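Local structure of actinorhodin polyketide putative beta-ketoacyl synthase 2 (Streptomyces coelicolor A3, 1TQY) at residues B[70-73]-B[74-77]; B[99-103]-B[104-108]; B[180-184]-B[185-189]; B[314-317]-B[318-322]; B[353-356]-B[357-360]. The protein is the chain length factor of the actinorhodin polyketide synthase, a ketosynthase-like subunit that probably works with a ketosynthase in building the polyketide chain. All coordinates share one frame; numbering follows the deposited sequence.

Contact 1. Residues B[70-73]-B[74-77]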
loop_
_atom_site.group_PDB
_atom_site.type_symbol
_atom_site.label_atom_id
_atom_site.label_comp_id
_atom_site.label_asym_id
_atom_site.label_seq_id
_atom_site.Cartn_x
_atom_site.Cartn_y
_atom_site.Cartn_z
ATOM N N GLY B 70 -10.541 25.013 -5.501
ATOM C CA GLY B 70 -11.917 24.763 -5.106
ATOM C C GLY B 70 -12.517 23.476 -5.651
ATOM O O GLY B 70 -13.441 22.910 -5.073
ATOM N N ARG B 71 -11.991 23.006 -6.773
ATOM C CA ARG B 71 -12.494 21.790 -7.386
ATOM C C ARG B 71 -12.184 20.535 -6.564
ATOM O O ARG B 71 -13.005 19.621 -6.470
ATOM C CB ARG B 71 -11.882 21.651 -8.772
ATOM C CG ARG B 71 -12.472 20.560 -9.618
ATOM C CD ARG B 71 -11.817 20.613 -10.971
ATOM N NE ARG B 71 -10.373 20.417 -10.855
ATOM C CZ ARG B 71 -9.808 19.273 -10.483
ATOM N NH1 ARG B 71 -10.574 18.225 -10.193
ATOM N NH2 ARG B 71 -8.486 19.171 -10.410
ATOM N N LEU B 72 -10.996 20.506 -5.969
ATOM C CA LEU B 72 -10.554 19.361 -5.178
ATOM C C LEU B 72 -11.031 19.337 -3.718
ATOM O O LEU B 72 -10.992 18.290 -3.079
ATOM C CB LEU B 72 -9.025 19.263 -5.226
ATOM C CG LEU B 72 -8.403 18.935 -6.587
ATOM C CD1 LEU B 72 -6.889 19.010 -6.502
ATOM C CD2 LEU B 72 -8.829 17.530 -7.017
ATOM N N LEU B 73 -11.489 20.473 -3.197
ATOM C CA LEU B 73 -11.950 20.549 -1.813
ATOM C C LEU B 73 -13.065 19.564 -1.451
ATOM O O LEU B 73 -13.002 18.898 -0.412
ATOM C CB LEU B 73 -12.410 21.969 -1.487
ATOM C CG LEU B 73 -11.325 23.037 -1.507
ATOM C CD1 LEU B 73 -11.976 24.409 -1.325
ATOM C CD2 LEU B 73 -10.305 22.787 -0.397
ATOM N N PRO B 74 -14.101 19.458 -2.300
ATOM C CA PRO B 74 -15.235 18.553 -2.064
ATOM C C PRO B 74 -14.871 17.070 -2.005
ATOM O O PRO B 74 -15.528 16.285 -1.325
ATOM C CB PRO B 74 -16.158 18.810 -3.259
ATOM C CG PRO B 74 -15.704 20.118 -3.819
ATOM C CD PRO B 74 -14.229 20.135 -3.600
ATOM N N GLN B 75 -13.828 16.690 -2.735
ATOM C CA GLN B 75 -13.422 15.289 -2.829
ATOM C C GLN B 75 -12.170 14.886 -2.058
ATOM O O GLN B 75 -11.723 13.743 -2.159
ATOM C CB GLN B 75 -13.224 14.916 -4.305
ATOM C CG GLN B 75 -12.119 15.718 -5.005
ATOM C CD GLN B 75 -11.857 15.264 -6.430
ATOM O OE1 GLN B 75 -12.620 15.568 -7.343
ATOM N NE2 GLN B 75 -10.770 14.531 -6.623
ATOM N N THR B 76 -11.613 15.799 -1.276
ATOM C CA THR B 76 -10.407 15.483 -0.538
ATOM C C THR B 76 -10.538 15.523 0.978
ATOM O O THR B 76 -11.210 16.386 1.554
ATOM C CB THR B 76 -9.264 16.408 -0.961
ATOM O OG1 THR B 76 -9.697 17.769 -0.860
ATOM C CG2 THR B 76 -8.853 16.109 -2.394
ATOM N N ASP B 77 -9.879 14.553 1.603
ATOM C CA ASP B 77 -9.841 14.400 3.050
ATOM C C ASP B 77 -8.768 15.357 3.559
ATOM O O ASP B 77 -7.921 15.809 2.784
ATOM C CB ASP B 77 -9.429 12.957 3.386
ATOM C CG ASP B 77 -9.330 12.700 4.888
ATOM O OD1 ASP B 77 -10.392 12.502 5.514
ATOM O OD2 ASP B 77 -8.197 12.716 5.431
#

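Contact 2. Residues B[99-103]-B[104-108]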
loop_
_atom_site.group_PDB
_atom_site.type_symbol
_atom_site.label_atom_id
_atom_site.label_comp_id
_atom_site.label_asym_id
_atom_site.label_seq_id
_atom_site.Cartn_x
_atom_site.Cartn_y
_atom_site.Cartn_z
ATOM N N GLU B 99 5.233 20.040 -16.145
ATOM C CA GLU B 99 4.781 20.311 -17.501
ATOM C C GLU B 99 5.942 20.368 -18.471
ATOM O O GLU B 99 5.763 20.236 -19.682
ATOM C CB GLU B 99 4.008 21.621 -17.529
ATOM C CG GLU B 99 2.745 21.561 -16.696
ATOM C CD GLU B 99 2.037 22.895 -16.604
ATOM O OE1 GLU B 99 1.690 23.454 -17.669
ATOM O OE2 GLU B 99 1.827 23.384 -15.467
ATOM N N SER B 100 7.138 20.551 -17.931
ATOM C CA SER B 100 8.330 20.625 -18.754
ATOM C C SER B 100 9.107 19.308 -18.776
ATOM O O SER B 100 10.184 19.226 -19.367
ATOM C CB SER B 100 9.221 21.757 -18.250
ATOM O OG SER B 100 10.356 21.921 -19.079
ATOM N N LEU B 101 8.558 18.276 -18.139
ATOM C CA LEU B 101 9.215 16.972 -18.104
ATOM C C LEU B 101 8.343 15.896 -18.746
ATOM O O LEU B 101 7.119 16.014 -18.784
ATOM C CB LEU B 101 9.536 16.583 -16.658
ATOM C CG LEU B 101 10.509 17.502 -15.913
ATOM C CD1 LEU B 101 10.526 17.150 -14.441
ATOM C CD2 LEU B 101 11.902 17.371 -16.519
ATOM N N THR B 102 8.984 14.851 -19.255
ATOM C CA THR B 102 8.271 13.751 -19.887
ATOM C C THR B 102 7.357 13.084 -18.864
ATOM O O THR B 102 7.824 12.618 -17.821
ATOM C CB THR B 102 9.248 12.690 -20.425
ATOM O OG1 THR B 102 10.131 13.289 -21.380
ATOM C CG2 THR B 102 8.482 11.546 -21.077
ATOM N N ASP B 103 6.067 13.026 -19.176
ATOM C CA ASP B 103 5.087 12.431 -18.281
ATOM C C ASP B 103 5.486 11.060 -17.708
ATOM O O ASP B 103 5.394 10.842 -16.496
ATOM C CB ASP B 103 3.713 12.353 -18.973
ATOM C CG ASP B 103 3.697 11.437 -20.193
ATOM O OD1 ASP B 103 4.720 11.332 -20.902
ATOM O OD2 ASP B 103 2.635 10.832 -20.453
ATOM N N TYR B 104 5.949 10.150 -18.556
ATOM C CA TYR B 104 6.345 8.835 -18.079
ATOM C C TYR B 104 7.612 8.847 -17.208
ATOM O O TYR B 104 7.879 7.878 -16.512
ATOM C CB TYR B 104 6.557 7.871 -19.247
ATOM C CG TYR B 104 5.302 7.545 -20.032
ATOM C CD1 TYR B 104 4.178 7.000 -19.408
ATOM C CD2 TYR B 104 5.244 7.769 -21.402
ATOM C CE1 TYR B 104 3.028 6.691 -20.136
ATOM C CE2 TYR B 104 4.104 7.463 -22.139
ATOM C CZ TYR B 104 3.002 6.926 -21.508
ATOM O OH TYR B 104 1.881 6.618 -22.240
ATOM N N ASP B 105 8.389 9.925 -17.245
ATOM C CA ASP B 105 9.595 9.996 -16.435
ATOM C C ASP B 105 9.346 10.504 -15.010
ATOM O O ASP B 105 10.290 10.786 -14.271
ATOM C CB ASP B 105 10.661 10.879 -17.102
ATOM C CG ASP B 105 11.323 10.209 -18.302
ATOM O OD1 ASP B 105 11.369 8.956 -18.352
ATOM O OD2 ASP B 105 11.816 10.940 -19.185
ATOM N N MET B 106 8.080 10.622 -14.626
ATOM C CA MET B 106 7.733 11.087 -13.290
ATOM C C MET B 106 6.834 10.093 -12.572
ATOM O O MET B 106 5.727 9.790 -13.026
ATOM C CB MET B 106 7.052 12.448 -13.365
ATOM C CG MET B 106 7.950 13.522 -13.947
ATOM S SD MET B 106 7.110 15.111 -14.016
ATOM C CE MET B 106 6.047 14.883 -15.471
ATOM N N GLY B 107 7.321 9.586 -11.443
ATOM C CA GLY B 107 6.549 8.624 -10.673
ATOM C C GLY B 107 6.113 9.159 -9.321
ATOM O O GLY B 107 6.571 10.213 -8.882
ATOM N N VAL B 108 5.221 8.432 -8.660
ATOM C CA VAL B 108 4.737 8.846 -7.352
ATOM C C VAL B 108 4.596 7.646 -6.419
ATOM O O VAL B 108 3.838 6.711 -6.694
ATOM C CB VAL B 108 3.370 9.581 -7.459
ATOM C CG1 VAL B 108 2.864 9.960 -6.069
ATOM C CG2 VAL B 108 3.523 10.853 -8.297
#

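Contact 3. Residues B[180-184]-B[185-189]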
loop_
_atom_site.group_PDB
_atom_site.type_symbol
_atom_site.label_atom_id
_atom_site.label_comp_id
_atom_site.label_asym_id
_atom_site.label_seq_id
_atom_site.Cartn_x
_atom_site.Cartn_y
_atom_site.Cartn_z
ATOM N N ARG B 180 13.439 4.938 -4.410
ATOM C CA ARG B 180 14.835 4.746 -4.794
ATOM C C ARG B 180 14.965 3.595 -5.784
ATOM O O ARG B 180 15.700 3.698 -6.761
ATOM C CB ARG B 180 15.702 4.472 -3.562
ATOM C CG ARG B 180 17.127 4.048 -3.889
ATOM C CD ARG B 180 18.056 4.361 -2.731
ATOM N NE ARG B 180 19.409 3.827 -2.911
ATOM C CZ ARG B 180 19.799 2.616 -2.527
ATOM N NH1 ARG B 180 18.939 1.794 -1.937
ATOM N NH2 ARG B 180 21.057 2.231 -2.719
ATOM N N ARG B 181 14.239 2.512 -5.534
ATOM C CA ARG B 181 14.281 1.347 -6.405
ATOM C C ARG B 181 13.794 1.724 -7.801
ATOM O O ARG B 181 14.432 1.420 -8.809
ATOM C CB ARG B 181 13.387 0.247 -5.837
ATOM C CG ARG B 181 13.497 -1.095 -6.539
ATOM C CD ARG B 181 12.703 -2.166 -5.797
ATOM N NE ARG B 181 11.267 -1.933 -5.911
ATOM C CZ ARG B 181 10.330 -2.612 -5.250
ATOM N NH1 ARG B 181 10.670 -3.581 -4.407
ATOM N NH2 ARG B 181 9.047 -2.322 -5.443
ATOM N N THR B 182 12.654 2.400 -7.839
ATOM C CA THR B 182 12.041 2.825 -9.085
ATOM C C THR B 182 12.974 3.721 -9.912
ATOM O O THR B 182 13.190 3.483 -11.108
ATOM C CB THR B 182 10.691 3.525 -8.791
ATOM O OG1 THR B 182 9.864 2.621 -8.052
ATOM C CG2 THR B 182 9.977 3.893 -10.081
ATOM N N ILE B 183 13.533 4.739 -9.275
ATOM C CA ILE B 183 14.465 5.630 -9.948
ATOM C C ILE B 183 15.632 4.834 -10.549
ATOM O O ILE B 183 16.010 5.021 -11.712
ATOM C CB ILE B 183 15.014 6.671 -8.958
ATOM C CG1 ILE B 183 13.901 7.661 -8.632
ATOM C CG2 ILE B 183 16.273 7.344 -9.530
ATOM C CD1 ILE B 183 14.174 8.531 -7.443
ATOM N N ARG B 184 16.192 3.930 -9.757
ATOM C CA ARG B 184 17.312 3.129 -10.235
ATOM C C ARG B 184 16.965 2.204 -11.405
ATOM O O ARG B 184 17.849 1.812 -12.167
ATOM C CB ARG B 184 17.917 2.329 -9.075
ATOM C CG ARG B 184 19.125 3.032 -8.440
ATOM C CD ARG B 184 19.221 2.768 -6.947
ATOM N NE ARG B 184 19.001 1.362 -6.648
ATOM C CZ ARG B 184 19.920 0.412 -6.769
ATOM N NH1 ARG B 184 21.148 0.717 -7.175
ATOM N NH2 ARG B 184 19.598 -0.853 -6.508
ATOM N N ARG B 185 15.686 1.869 -11.557
ATOM C CA ARG B 185 15.269 1.009 -12.653
ATOM C C ARG B 185 14.989 1.782 -13.942
ATOM O O ARG B 185 14.752 1.178 -14.991
ATOM C CB ARG B 185 14.029 0.199 -12.279
ATOM C CG ARG B 185 14.299 -0.911 -11.290
ATOM C CD ARG B 185 13.134 -1.887 -11.211
ATOM N NE ARG B 185 13.029 -2.737 -12.397
ATOM C CZ ARG B 185 12.069 -2.644 -13.312
ATOM N NH1 ARG B 185 11.110 -1.733 -13.191
ATOM N NH2 ARG B 185 12.065 -3.470 -14.350
ATOM N N GLY B 186 15.005 3.109 -13.870
ATOM C CA GLY B 186 14.765 3.889 -15.069
ATOM C C GLY B 186 13.831 5.089 -15.055
ATOM O O GLY B 186 13.588 5.661 -16.116
ATOM N N THR B 187 13.291 5.471 -13.899
ATOM C CA THR B 187 12.424 6.651 -13.831
ATOM C C THR B 187 13.237 7.757 -13.156
ATOM O O THR B 187 13.531 7.671 -11.978
ATOM C CB THR B 187 11.157 6.402 -13.002
ATOM O OG1 THR B 187 10.435 5.282 -13.535
ATOM C CG2 THR B 187 10.263 7.640 -13.038
ATOM N N PRO B 188 13.591 8.823 -13.896
ATOM C CA PRO B 188 14.385 9.959 -13.403
ATOM C C PRO B 188 13.908 10.712 -12.179
ATOM O O PRO B 188 14.717 11.107 -11.340
ATOM C CB PRO B 188 14.452 10.894 -14.608
ATOM C CG PRO B 188 14.300 9.987 -15.761
ATOM C CD PRO B 188 13.207 9.049 -15.297
ATOM N N LEU B 189 12.608 10.947 -12.086
ATOM C CA LEU B 189 12.087 11.690 -10.957
ATOM C C LEU B 189 10.948 10.932 -10.312
ATOM O O LEU B 189 10.122 10.321 -10.996
ATOM C CB LEU B 189 11.630 13.083 -11.415
ATOM C CG LEU B 189 11.139 14.089 -10.370
ATOM C CD1 LEU B 189 11.215 15.493 -10.922
ATOM C CD2 LEU B 189 9.707 13.753 -9.954
HETATM O O HOH W 1 11.199 2.528 -13.137
#

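Contact 4. Residues B[314-317]-B[318-322]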
loop_
_atom_site.group_PDB
_atom_site.type_symbol
_atom_site.label_atom_id
_atom_site.label_comp_id
_atom_site.label_asym_id
_atom_site.label_seq_id
_atom_site.Cartn_x
_atom_site.Cartn_y
_atom_site.Cartn_z
ATOM N N ALA B 314 13.413 0.752 24.946
ATOM C CA ALA B 314 14.469 -0.142 25.388
ATOM C C ALA B 314 14.909 -1.038 24.245
ATOM O O ALA B 314 16.109 -1.266 24.057
ATOM C CB ALA B 314 13.986 -0.978 26.565
ATOM N N ALA B 315 13.952 -1.555 23.479
ATOM C CA ALA B 315 14.304 -2.408 22.344
ATOM C C ALA B 315 15.137 -1.614 21.341
ATOM O O ALA B 315 16.177 -2.077 20.881
ATOM C CB ALA B 315 13.040 -2.948 21.653
ATOM N N GLU B 316 14.675 -0.415 20.998
ATOM C CA GLU B 316 15.407 0.411 20.046
ATOM C C GLU B 316 16.796 0.833 20.513
ATOM O O GLU B 316 17.748 0.814 19.731
ATOM C CB GLU B 316 14.612 1.662 19.678
ATOM C CG GLU B 316 15.416 2.606 18.790
ATOM C CD GLU B 316 14.572 3.658 18.108
ATOM O OE1 GLU B 316 13.751 4.302 18.794
ATOM O OE2 GLU B 316 14.744 3.834 16.881
ATOM N N ALA B 317 16.907 1.239 21.777
ATOM C CA ALA B 317 18.189 1.666 22.332
ATOM C C ALA B 317 19.168 0.501 22.297
ATOM O O ALA B 317 20.367 0.677 22.098
ATOM C CB ALA B 317 17.999 2.137 23.761
ATOM N N ARG B 318 18.629 -0.697 22.482
ATOM C CA ARG B 318 19.434 -1.903 22.482
ATOM C C ARG B 318 19.937 -2.209 21.062
ATOM O O ARG B 318 21.101 -2.566 20.881
ATOM C CB ARG B 318 18.600 -3.048 23.065
ATOM C CG ARG B 318 19.369 -4.265 23.525
ATOM C CD ARG B 318 18.597 -4.985 24.634
ATOM N NE ARG B 318 17.225 -5.305 24.255
ATOM C CZ ARG B 318 16.144 -4.987 24.968
ATOM N NH1 ARG B 318 16.262 -4.329 26.111
ATOM N NH2 ARG B 318 14.936 -5.330 24.538
ATOM N N ALA B 319 19.087 -2.040 20.049
ATOM C CA ALA B 319 19.528 -2.309 18.685
ATOM C C ALA B 319 20.579 -1.291 18.270
ATOM O O ALA B 319 21.597 -1.644 17.666
ATOM C CB ALA B 319 18.345 -2.281 17.711
ATOM N N ILE B 320 20.346 -0.023 18.587
ATOM C CA ILE B 320 21.317 1.020 18.243
ATOM C C ILE B 320 22.655 0.725 18.939
ATOM O O ILE B 320 23.718 0.810 18.321
ATOM C CB ILE B 320 20.800 2.423 18.655
ATOM C CG1 ILE B 320 19.518 2.744 17.878
ATOM C CG2 ILE B 320 21.858 3.486 18.358
ATOM C CD1 ILE B 320 18.843 4.036 18.282
ATOM N N GLY B 321 22.599 0.359 20.220
ATOM C CA GLY B 321 23.818 0.059 20.960
ATOM C C GLY B 321 24.618 -1.085 20.360
ATOM O O GLY B 321 25.850 -1.041 20.303
ATOM N N ARG B 322 23.913 -2.117 19.910
ATOM C CA ARG B 322 24.564 -3.270 19.311
ATOM C C ARG B 322 25.272 -2.936 18.002
ATOM O O ARG B 322 26.269 -3.567 17.650
ATOM C CB ARG B 322 23.543 -4.395 19.100
ATOM C CG ARG B 322 23.032 -4.940 20.418
ATOM C CD ARG B 322 21.903 -5.955 20.279
ATOM N NE ARG B 322 21.555 -6.496 21.595
ATOM C CZ ARG B 322 20.534 -7.309 21.838
ATOM N NH1 ARG B 322 19.741 -7.691 20.845
ATOM N NH2 ARG B 322 20.298 -7.719 23.079
#

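Contact 5. Residues B[353-356]-B[357-360]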
loop_
_atom_site.group_PDB
_atom_site.type_symbol
_atom_site.label_atom_id
_atom_site.label_comp_id
_atom_site.label_asym_id
_atom_site.label_seq_id
_atom_site.Cartn_x
_atom_site.Cartn_y
_atom_site.Cartn_z
ATOM N N ALA B 353 16.695 15.176 9.076
ATOM C CA ALA B 353 18.078 14.695 9.020
ATOM C C ALA B 353 18.877 15.409 7.926
ATOM O O ALA B 353 19.996 15.878 8.166
ATOM C CB ALA B 353 18.092 13.192 8.781
ATOM N N LEU B 354 18.297 15.510 6.730
ATOM C CA LEU B 354 18.977 16.178 5.610
ATOM C C LEU B 354 19.326 17.625 5.963
ATOM O O LEU B 354 20.387 18.134 5.593
ATOM C CB LEU B 354 18.095 16.141 4.351
ATOM C CG LEU B 354 17.981 14.747 3.712
ATOM C CD1 LEU B 354 16.827 14.679 2.718
ATOM C CD2 LEU B 354 19.301 14.419 3.046
ATOM N N MET B 355 18.421 18.274 6.687
ATOM C CA MET B 355 18.603 19.652 7.107
ATOM C C MET B 355 19.733 19.761 8.115
ATOM O O MET B 355 20.456 20.760 8.163
ATOM C CB MET B 355 17.307 20.186 7.716
ATOM C CG MET B 355 16.259 20.571 6.681
ATOM S SD MET B 355 16.684 22.140 5.875
ATOM C CE MET B 355 17.761 21.586 4.620
ATOM N N SER B 356 19.868 18.727 8.934
ATOM C CA SER B 356 20.915 18.691 9.936
ATOM C C SER B 356 22.240 18.571 9.200
ATOM O O SER B 356 23.206 19.265 9.515
ATOM C CB SER B 356 20.694 17.497 10.869
ATOM O OG SER B 356 19.488 17.659 11.600
ATOM N N LEU B 357 22.280 17.700 8.199
ATOM C CA LEU B 357 23.492 17.519 7.415
ATOM C C LEU B 357 23.855 18.802 6.678
ATOM O O LEU B 357 25.019 19.202 6.641
ATOM C CB LEU B 357 23.312 16.394 6.400
ATOM C CG LEU B 357 22.976 15.027 6.980
ATOM C CD1 LEU B 357 22.801 14.054 5.840
ATOM C CD2 LEU B 357 24.065 14.574 7.929
ATOM N N ARG B 358 22.851 19.451 6.098
ATOM C CA ARG B 358 23.082 20.675 5.356
ATOM C C ARG B 358 23.515 21.832 6.244
ATOM O O ARG B 358 24.452 22.557 5.911
ATOM C CB ARG B 358 21.831 21.079 4.582
ATOM C CG ARG B 358 22.161 21.955 3.391
ATOM C CD ARG B 358 20.933 22.545 2.749
ATOM N NE ARG B 358 20.226 23.429 3.666
ATOM C CZ ARG B 358 19.110 24.080 3.357
ATOM N NH1 ARG B 358 18.577 23.942 2.151
ATOM N NH2 ARG B 358 18.526 24.869 4.253
ATOM N N GLU B 359 22.828 22.000 7.371
ATOM C CA GLU B 359 23.117 23.077 8.322
ATOM C C GLU B 359 24.266 22.792 9.283
ATOM O O GLU B 359 24.616 23.649 10.094
ATOM C CB GLU B 359 21.869 23.401 9.144
ATOM C CG GLU B 359 21.203 24.708 8.762
ATOM C CD GLU B 359 20.741 24.715 7.320
ATOM O OE1 GLU B 359 19.913 23.849 6.957
ATOM O OE2 GLU B 359 21.205 25.582 6.552
ATOM N N GLY B 360 24.839 21.595 9.216
ATOM C CA GLY B 360 25.940 21.273 10.108
ATOM C C GLY B 360 25.596 21.158 11.590
ATOM O O GLY B 360 26.493 21.191 12.434
#

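Contact 1. Residues B[70-73]-B[74-77]
Leu72 CD2 lies over one face of the Gln75 side-chain amide, 3.6 Å from Gln75 NE2, while at the far end of that amide OE1 approaches the Arg71 guanidinium obliquely. The distance from Arg71 NH1 to Gln75 OE1 is 4.4 Å, too long for a bond, and NE2 has its polar partner in Gln151. These groups sit on an irregular turn of near-helical backbone in the loop that leads from helix 64-67 to helix 78-93, where Asp77 takes the N-cap position. Pro74 has no N-H, so its nitrogen cannot give the backbone bond that a continuing helix would take there. Pro74 CD lies 3.2 Å from Gly70 O, and the ring packs on Tyr138. The carbonyl of Leu72 closes the turn. Leu72 O receives a weak bond from Gln75 N at 3.3 Å and a much shorter one from the Thr76 side chain. A chi1 of 53° sets Thr76 OG1 between its own backbone N and carbonyl carbon, turned back toward the preceding turn, where Arg81 NE also meets it. Thr76 OG1 gives its hydrogen to Leu72 O at 2.6 Å, from 42° above the carbonyl plane.

Contact 2. Residues B[99-103]-B[104-108]
Asp103 and Tyr104 run side by side with their ends pointing the same way, and the carboxylate hangs over one face of the ring, OD2 of Asp103 standing 3.9 Å above the centre of the Tyr104 ring. The two planes are 44° apart, so this is a tilted approach rather than a flat stack. Asp103 reaches it by placing CG between its own N and carbonyl carbon (chi1 64°), which turns the carboxylate forward over the start of Tyr104. OD2 makes a salt bridge to a basic side chain of another protein chain, and a basic side chain of that chain also packs on Tyr104, which may offset the cost of an oxygen over the ring. Beneath them the backbone makes a 3-10 turn that delivers the chain into strand 106-111, a core strand of the N-terminal half of the thiolase-like fold. Asp105 N bonds to Thr102 O at 2.8 Å, and Met106 N to Asp103 O at 3.3 Å. The side chains of Thr102 and Asp105 meet at an oblique angle, Asp105 OD2 resting 3.3 Å from Thr102 CB. Met106 runs straight to SD and then bends (chi3 -77°), which brings its CE to 3.7 Å from Leu101 O. The Met106 and Leu101 side chains cross at about a right angle, with Met106 SD 3.9 Å from Leu101 CB; Met106 also touches Met158.

Contact 3. Residues B[180-184]-B[185-189]
Thr182 and Thr187 share nearly the same chi1, about -57°, so in each CG2 lies opposite the backbone N and OG1 stays beside it; the two side chains end up alongside one another, Thr182 CG2 3.8 Å from Thr187 OG1. What brings them together is a Schellman motif at the C-terminal end of helix 171-185. Gly186 leaves the helix with a phi of 135°, a value that glycine reaches readily, and the chain folds back on the last turn. Gly186 N bonds to Ile183 O at 3.1 Å, while the longer reach from Thr187 N to Thr182 O is weak at 3.4 Å. Arg185 N divides itself between Arg181 O and Thr182 O, both bonds weak. Thr182 O is therefore met by two backbone N-H groups and, in addition, by a water that donates to it and also bonds Thr187 OG1, bridging the turn. OG1 of Thr182 turns back into the helix, to His178 O. Ile183 packs against Leu244 of strand 238-246 and Val11 of strand 11-20, tying the helix end to strands of the N-terminal half. The Arg181 guanidinium hydrogen-bonds a polar side chain of another protein chain. The exit toward strand 189-196 is pressed close to the helix: Ile183 CA points its hydrogen at Thr187 O, 3.0 Å away, with an angle of 155° at that hydrogen.

Contact 4. Residues B[314-317]-B[318-322]
Helix 310-324 is the connecting helix of a beta-alpha-beta crossover between the parallel strands 301-303 and 330-332, in the C-terminal half of the thiolase-like fold, and residues 314-322 make up its middle turns. The bond from Arg318 N to Ala314 O, 3.0 Å, opens a regular run of i to i+4 bonds: Ile320 N reaches Glu316 O at 3.0 Å almost straight (171° at the hydrogen), and Gly321 N reaches Ala317 O at 2.9 Å. Ala314 and Ala317 pack on Tyr375, Ala319 on Leu281. Arg318 and Glu316 carry the longer side-chain contacts. Arg318 leaves with CG opposite its own N (chi1 -163°) and bends further out, which lays its guanidinium back over the preceding turn. One face of the group then covers Ala314 O, which is 3.7 Å from Arg318 NH1, and NH2 of Arg318 stands equally far from Ala315 CA. On the inner side Glu316 stretches out, its CG touching Ile320 CD1 at 3.7 Å, and both side chains meet Leu395 of strand 391-398. The buried carboxylate of Glu316 is taken up by two backbone N-H groups, those of Asp305 and Gly306, in the loop that follows strand 301-303. The exposed cation thus lies flat over helix backbone, where the attraction is probably modest, whereas the buried anion is gripped by directed bonds that pin the helix to the strand's end.

Contact 5. Residues B[353-356]-B[357-360]
Leu354 and Leu357 lie on the buried side of this last helical stretch. They approach each other only loosely, CD2 of Leu354 standing 4.5 Å from CD1 of Leu357; the close packing is against strand 402-410, where Leu408 receives Leu354 and Arg410 receives Leu357. Buried with them, Ala353 and Ser356 press on Phe303 of strand 301-303. The backbone here is regular and firm: Leu357 N bonds to Ala353 O at 2.9 Å, and Arg358 N to Leu354 O and Glu359 N to Met355 O at 2.8 Å each. The Ser356 hydroxyl, buried, finds its main partner one turn back in Thr352 O.

The other flank is looser and more polar. Met355 bends at chi2 and chi3, which brings it alongside Arg358, pointing the same way, with SD of Met355 3.7 Å from Arg358 NH2. Glu359 comes to the edge of the same guanidinium, its side chain curled back by a chi2 of 61°. Arg358 NH2 forms a salt bridge with Glu359 OE1 at 3.2 Å, meeting the oxygen on its syn side, 18° out of the carboxylate plane, while NE adds a weak second bond. Arg358 is exposed, and its positive charge probably steadies the carboxylate of Glu359. Met355 and Glu359 also touch Trp30 of helix 26-34. Gly360, with positive phi, then turns the chain out of the helix, a common C-terminal ending, here on a helix whose inner face is packed against strands, as in the thiolase fold.

Overall arrangement
The five contacts follow one another along the chain in numerical order, contacts 1 to 3 in the N-terminal half of the ketosynthase fold and contacts 4 and 5 in the C-terminal half. Contacts 2 and 3, with centres 12 Å apart, touch: Gly107 N meets Leu189 O at 2.9 Å where strands 106-111 and 189-196 pair in parallel. Contact 1 stands off in a loop, its centre about 24 Å from that of contact 2 and 44 Å from that of contact 4, on the opposite side of the chain's centre. Contacts 2 and 3 both also reach another protein chain, so they join neighbouring strands at a subunit interface, whereas contacts 4 and 5, centres 24 Å apart on helices 310-324 and 345-359, are touched by no other chain.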